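Local coordinates for protein thioesterase (Streptomyces sp. WAC02707, PDB 6VAP) that is a type II thioesterase of the borrelidin biosynthetic gene cluster and probably hydrolyses stalled or aberrant acyl groups from carrier proteins of the assembly line, at residues 36-41 with 60-65; 141-146 with 169-174. All coordinates share one frame; numbering follows the deposited sequence.

Contact 1. Residues 36-41 with 60-65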
loop_
_atom_site.group_PDB
_atom_site.type_symbol
_atom_site.label_atom_id
_atom_site.label_comp_id
_atom_site.label_asym_id
_atom_site.label_seq_id
_atom_site.Cartn_x
_atom_site.Cartn_y
_atom_site.Cartn_z
ATOM N N SER A 36 4.567 -0.985 -9.363
ATOM C CA SER A 36 4.624 0.391 -9.831
ATOM C C SER A 36 3.253 1.024 -9.672
ATOM O O SER A 36 2.257 0.329 -9.421
ATOM C CB SER A 36 5.074 0.474 -11.297
ATOM O OG SER A 36 6.302 -0.214 -11.491
ATOM N N ALA A 37 3.222 2.358 -9.831
ATOM C CA ALA A 37 1.959 3.079 -9.745
ATOM C C ALA A 37 0.951 2.595 -10.775
ATOM O O ALA A 37 -0.262 2.639 -10.513
ATOM C CB ALA A 37 2.186 4.572 -9.912
ATOM N N THR A 38 1.423 2.150 -11.948
ATOM C CA THR A 38 0.508 1.690 -12.986
ATOM C C THR A 38 -0.335 0.507 -12.519
ATOM O O THR A 38 -1.385 0.228 -13.109
ATOM C CB THR A 38 1.293 1.303 -14.248
ATOM O OG1 THR A 38 2.413 0.477 -13.894
ATOM C CG2 THR A 38 1.798 2.527 -14.953
ATOM N N PHE A 39 0.128 -0.222 -11.501
ATOM C CA PHE A 39 -0.648 -1.335 -10.960
ATOM C C PHE A 39 -2.054 -0.896 -10.555
ATOM O O PHE A 39 -3.013 -1.675 -10.648
ATOM C CB PHE A 39 0.086 -1.919 -9.754
ATOM C CG PHE A 39 -0.676 -2.979 -9.035
ATOM C CD1 PHE A 39 -0.728 -4.279 -9.531
ATOM C CD2 PHE A 39 -1.310 -2.706 -7.842
ATOM C CE1 PHE A 39 -1.421 -5.259 -8.851
ATOM C CE2 PHE A 39 -1.988 -3.685 -7.173
ATOM C CZ PHE A 39 -2.066 -4.953 -7.672
ATOM N N TYR A 40 -2.213 0.352 -10.118
ATOM C CA TYR A 40 -3.503 0.841 -9.642
ATOM C C TYR A 40 -4.348 1.540 -10.699
ATOM O O TYR A 40 -5.377 2.138 -10.364
ATOM C CB TYR A 40 -3.281 1.766 -8.470
ATOM C CG TYR A 40 -2.897 1.013 -7.220
ATOM C CD1 TYR A 40 -3.823 0.219 -6.571
ATOM C CD2 TYR A 40 -1.610 1.119 -6.677
ATOM C CE1 TYR A 40 -3.486 -0.478 -5.372
ATOM C CE2 TYR A 40 -1.253 0.406 -5.547
ATOM C CZ TYR A 40 -2.180 -0.372 -4.901
ATOM O OH TYR A 40 -1.874 -1.008 -3.752
ATOM N N HIS A 41 -3.969 1.439 -11.965
ATOM C CA HIS A 41 -4.800 2.021 -13.016
ATOM C C HIS A 41 -6.225 1.475 -13.015
ATOM O O HIS A 41 -7.172 2.273 -13.142
ATOM C CB HIS A 41 -4.145 1.794 -14.384
ATOM C CG HIS A 41 -4.280 2.954 -15.317
ATOM N ND1 HIS A 41 -3.203 3.511 -15.977
ATOM C CD2 HIS A 41 -5.371 3.652 -15.710
ATOM C CE1 HIS A 41 -3.631 4.503 -16.739
ATOM N NE2 HIS A 41 -4.941 4.605 -16.598
ATOM N N GLY A 60 13.155 4.177 -8.624
ATOM C CA GLY A 60 13.865 3.032 -9.132
ATOM C C GLY A 60 13.132 2.205 -10.161
ATOM O O GLY A 60 13.679 1.196 -10.615
ATOM N N ARG A 61 11.928 2.588 -10.556
ATOM C CA ARG A 61 11.153 1.809 -11.508
ATOM C C ARG A 61 10.594 2.707 -12.600
ATOM O O ARG A 61 10.276 3.876 -12.363
ATOM C CB ARG A 61 10.008 1.067 -10.810
ATOM C CG ARG A 61 8.933 1.990 -10.246
ATOM C CD ARG A 61 8.467 1.484 -8.889
ATOM N NE ARG A 61 9.564 1.477 -7.930
ATOM C CZ ARG A 61 9.755 0.538 -7.018
ATOM N NH1 ARG A 61 8.893 -0.456 -6.909
ATOM N NH2 ARG A 61 10.793 0.632 -6.190
ATOM N N GLN A 62 10.477 2.134 -13.801
ATOM C CA GLN A 62 9.888 2.823 -14.943
ATOM C C GLN A 62 10.563 4.169 -15.159
ATOM O O GLN A 62 11.763 4.221 -15.419
ATOM C CB GLN A 62 8.379 2.975 -14.754
ATOM C CG GLN A 62 7.660 1.628 -14.533
ATOM C CD GLN A 62 6.167 1.806 -14.291
ATOM O OE1 GLN A 62 5.725 2.843 -13.818
ATOM N NE2 GLN A 62 5.385 0.782 -14.621
ATOM N N ASP A 63 9.806 5.262 -15.104
ATOM C CA ASP A 63 10.373 6.572 -15.391
ATOM C C ASP A 63 11.331 7.011 -14.296
ATOM O O ASP A 63 12.117 7.931 -14.530
ATOM C CB ASP A 63 9.262 7.611 -15.547
ATOM C CG ASP A 63 8.428 7.751 -14.286
ATOM O OD1 ASP A 63 7.686 6.808 -13.957
ATOM O OD2 ASP A 63 8.525 8.801 -13.636
ATOM N N ARG A 64 11.277 6.390 -13.109
ATOM C CA ARG A 64 12.210 6.680 -12.022
ATOM C C ARG A 64 13.369 5.676 -11.939
ATOM O O ARG A 64 14.028 5.581 -10.898
ATOM C CB ARG A 64 11.455 6.713 -10.691
ATOM C CG ARG A 64 10.243 7.618 -10.680
ATOM C CD ARG A 64 9.747 7.831 -9.293
ATOM N NE ARG A 64 10.614 8.730 -8.541
ATOM C CZ ARG A 64 10.398 9.161 -7.300
ATOM N NH1 ARG A 64 9.365 8.723 -6.601
ATOM N NH2 ARG A 64 11.280 9.984 -6.732
ATOM N N ARG A 65 13.620 4.909 -13.003
ATOM C CA ARG A 65 14.632 3.858 -12.925
ATOM C C ARG A 65 16.007 4.430 -12.610
ATOM O O ARG A 65 16.812 3.781 -11.938
ATOM C CB ARG A 65 14.667 3.062 -14.230
ATOM C CG ARG A 65 14.798 1.570 -14.022
ATOM C CD ARG A 65 14.708 0.811 -15.342
ATOM N NE ARG A 65 13.485 0.010 -15.430
ATOM C CZ ARG A 65 12.481 0.247 -16.273
ATOM N NH1 ARG A 65 12.535 1.268 -17.123
ATOM N NH2 ARG A 65 11.415 -0.544 -16.267
#

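Contact 2. Residues 141-146 with 169-174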
loop_
_atom_site.group_PDB
_atom_site.type_symbol
_atom_site.label_atom_id
_atom_site.label_comp_id
_atom_site.label_asym_id
_atom_site.label_seq_id
_atom_site.Cartn_x
_atom_site.Cartn_y
_atom_site.Cartn_z
ATOM N N LEU A 141 19.455 -12.549 -1.668
ATOM C CA LEU A 141 19.821 -13.547 -2.667
ATOM C C LEU A 141 20.692 -12.949 -3.769
ATOM O O LEU A 141 20.641 -11.753 -4.056
ATOM C CB LEU A 141 18.575 -14.151 -3.300
ATOM C CG LEU A 141 17.565 -14.809 -2.359
ATOM C CD1 LEU A 141 16.200 -14.892 -3.027
ATOM C CD2 LEU A 141 18.058 -16.172 -1.945
ATOM N N SER A 142 21.508 -13.803 -4.381
ATOM C CA SER A 142 22.286 -13.404 -5.540
ATOM C C SER A 142 21.358 -12.946 -6.661
ATOM O O SER A 142 20.158 -13.236 -6.671
ATOM C CB SER A 142 23.144 -14.568 -6.036
ATOM O OG SER A 142 22.404 -15.412 -6.893
ATOM N N ASP A 143 21.933 -12.213 -7.617
ATOM C CA ASP A 143 21.146 -11.749 -8.754
ATOM C C ASP A 143 20.381 -12.904 -9.396
ATOM O O ASP A 143 19.181 -12.799 -9.671
ATOM C CB ASP A 143 22.057 -11.068 -9.777
ATOM C CG ASP A 143 22.099 -9.556 -9.619
ATOM O OD1 ASP A 143 21.105 -8.960 -9.152
ATOM O OD2 ASP A 143 23.136 -8.953 -9.971
ATOM N N GLU A 144 21.082 -14.007 -9.592
ATOM C CA GLU A 144 20.566 -15.222 -10.248
ATOM C C GLU A 144 19.541 -15.909 -9.350
ATOM O O GLU A 144 18.521 -16.329 -9.863
ATOM C CB GLU A 144 21.752 -16.109 -10.620
ATOM C CG GLU A 144 21.761 -16.527 -12.072
ATOM C CD GLU A 144 21.433 -15.406 -13.033
ATOM O OE1 GLU A 144 22.165 -14.409 -12.989
ATOM O OE2 GLU A 144 20.411 -15.516 -13.778
ATOM N N GLU A 145 19.835 -16.043 -8.063
ATOM C CA GLU A 145 18.912 -16.658 -7.122
ATOM C C GLU A 145 17.706 -15.762 -6.895
ATOM O O GLU A 145 16.626 -16.250 -6.548
ATOM C CB GLU A 145 19.626 -16.956 -5.803
ATOM C CG GLU A 145 20.640 -18.093 -5.895
ATOM C CD GLU A 145 21.332 -18.367 -4.567
ATOM O OE1 GLU A 145 22.328 -19.127 -4.560
ATOM O OE2 GLU A 145 20.882 -17.817 -3.531
ATOM N N LEU A 146 17.883 -14.451 -7.081
ATOM C CA LEU A 146 16.776 -13.516 -6.933
ATOM C C LEU A 146 15.735 -13.742 -8.011
ATOM O O LEU A 146 14.549 -13.934 -7.716
ATOM C CB LEU A 146 17.304 -12.079 -6.992
ATOM C CG LEU A 146 16.336 -10.941 -6.689
ATOM C CD1 LEU A 146 15.375 -11.272 -5.579
ATOM C CD2 LEU A 146 17.126 -9.685 -6.329
ATOM N N MET A 169 17.457 -4.636 -15.233
ATOM C CA MET A 169 17.163 -3.216 -15.067
ATOM C C MET A 169 16.233 -2.977 -13.886
ATOM O O MET A 169 16.359 -1.963 -13.191
ATOM C CB MET A 169 16.535 -2.661 -16.346
ATOM C CG MET A 169 17.407 -1.664 -17.087
ATOM S SD MET A 169 16.499 -0.884 -18.440
ATOM C CE MET A 169 16.209 -2.263 -19.515
ATOM N N ALA A 170 15.304 -3.898 -13.633
ATOM C CA ALA A 170 14.327 -3.744 -12.563
ATOM C C ALA A 170 14.766 -4.406 -11.264
ATOM O O ALA A 170 14.215 -4.086 -10.201
ATOM C CB ALA A 170 12.987 -4.334 -13.002
ATOM N N LEU A 171 15.750 -5.306 -11.315
ATOM C CA LEU A 171 16.109 -6.057 -10.116
ATOM C C LEU A 171 16.558 -5.161 -8.975
ATOM O O LEU A 171 16.122 -5.386 -7.834
ATOM C CB LEU A 171 17.189 -7.083 -10.460
ATOM C CG LEU A 171 17.032 -8.447 -9.782
ATOM C CD1 LEU A 171 15.725 -9.121 -10.166
ATOM C CD2 LEU A 171 18.216 -9.342 -10.130
ATOM N N PRO A 172 17.410 -4.158 -9.194
ATOM C CA PRO A 172 17.794 -3.289 -8.069
ATOM C C PRO A 172 16.605 -2.695 -7.346
ATOM O O PRO A 172 16.634 -2.570 -6.116
ATOM C CB PRO A 172 18.663 -2.209 -8.739
ATOM C CG PRO A 172 19.200 -2.862 -9.972
ATOM C CD PRO A 172 18.133 -3.824 -10.435
ATOM N N ALA A 173 15.555 -2.320 -8.081
ATOM C CA ALA A 173 14.364 -1.771 -7.442
ATOM C C ALA A 173 13.574 -2.853 -6.709
ATOM O O ALA A 173 13.058 -2.611 -5.608
ATOM C CB ALA A 173 13.480 -1.085 -8.481
ATOM N N ILE A 174 13.483 -4.053 -7.289
ATOM C CA ILE A 174 12.791 -5.147 -6.610
ATOM C C ILE A 174 13.533 -5.540 -5.337
ATOM O O ILE A 174 12.929 -5.718 -4.278
ATOM C CB ILE A 174 12.637 -6.345 -7.560
ATOM C CG1 ILE A 174 11.823 -5.928 -8.815
ATOM C CG2 ILE A 174 11.990 -7.524 -6.847
ATOM C CD1 ILE A 174 11.862 -6.942 -9.920
#

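Contact 1. Residues 36-41 with 60-65
Q62 sends its side chain across to S36 and T38, and the hydrogen bond between 36-41 and 60-65 is made by its amide: NE2 donates to T38 OG1 over 3.1 Å. The bond is nearly straight, with an N-H...O angle of 164°, and the hydroxyl oxygen lies only 9° out of the amide plane. Beyond CG the Q62 chain is extended (chi2 178°), which carries the amide the full length of the side chain to T38, whose hydroxyl meets it from the opposite direction. The other end of the amide is taken up elsewhere, OE1 accepting from Q57 NE2, so both its oxygen and its nitrogen have partners that set its rotation.

The remaining touches are van der Waals packing. S36 CB lies over the face of the Q62 amide, 3.4 Å from NE2; S36 OG is similarly near that nitrogen but badly angled for a bond. S36 OG also rests 3.7 Å from R61 CG. The R61 chain bends at chi2 and chi3, passing S36 with its methylenes while its guanidinium forms a salt bridge with D177 and bonds to the carbonyls of G35 and P59.

One directional amide bond, held at both ends, and close packing of S36 thus join two strand-to-helix loops of the alpha/beta-hydrolase fold, with R61 to G35 O a second tie.

Contact 2. Residues 141-146 with 169-174
L171 and D143 mark the nearest approach of two helical segments, their CA atoms 7.7 Å apart, outside the central sheet of this alpha/beta-hydrolase fold and consistent with the lid region of the family. S142 is the N-cap of helix 143-149: its OG accepts from E145 N at 2.9 Å with an N-H...O angle of 168°. The segment 169-174 is a kinked part of helix 167-182. The N of P172 can donate no hydrogen bond, and A173 N reaches A170 O only weakly.

Leucine packing joins the helices. L146, with CG anti to the backbone N (chi1 -173°), extends toward L171, and the two side chains meet tip to tip, L146 CD2 lying 3.7 Å from L171 CG. CG of L146 is also 4.0 Å from L171 CD1, so both branching carbons take part. V147 and L150 add further apolar contacts to L171.

At the edge of this packing the carboxylate of D143 crosses the L171 side chain. Its charge is met beyond the two segments by R168, which forms a salt bridge to OD2, and more weakly by R175 at OD1. The L171 methyl CD2 comes up to D143 OD1, 3.1 Å away, with the backbone O of D143 its next neighbour at 3.6 Å.

Overall arrangement
Contact 1 closes before contact 2 opens along the chain, and their centres lie about 17 Å apart. Contact 1 joins loops that follow the neighbouring parallel strands 26-30 and 52-56, whereas contact 2 lies farther out, its centre about 22 Å from the chain centre against 13 Å, between helices 143-149 and 167-182. Helix 167-182 links them: G60 O of contact 1 packs against A173 CB of contact 2 at 3.1 Å, and R61 NH2 lies 3.9 Å from the same A173 CB. One helix therefore faces both the sheet-side loops and the outer helix, connecting the probable lid region to the hydrolase core.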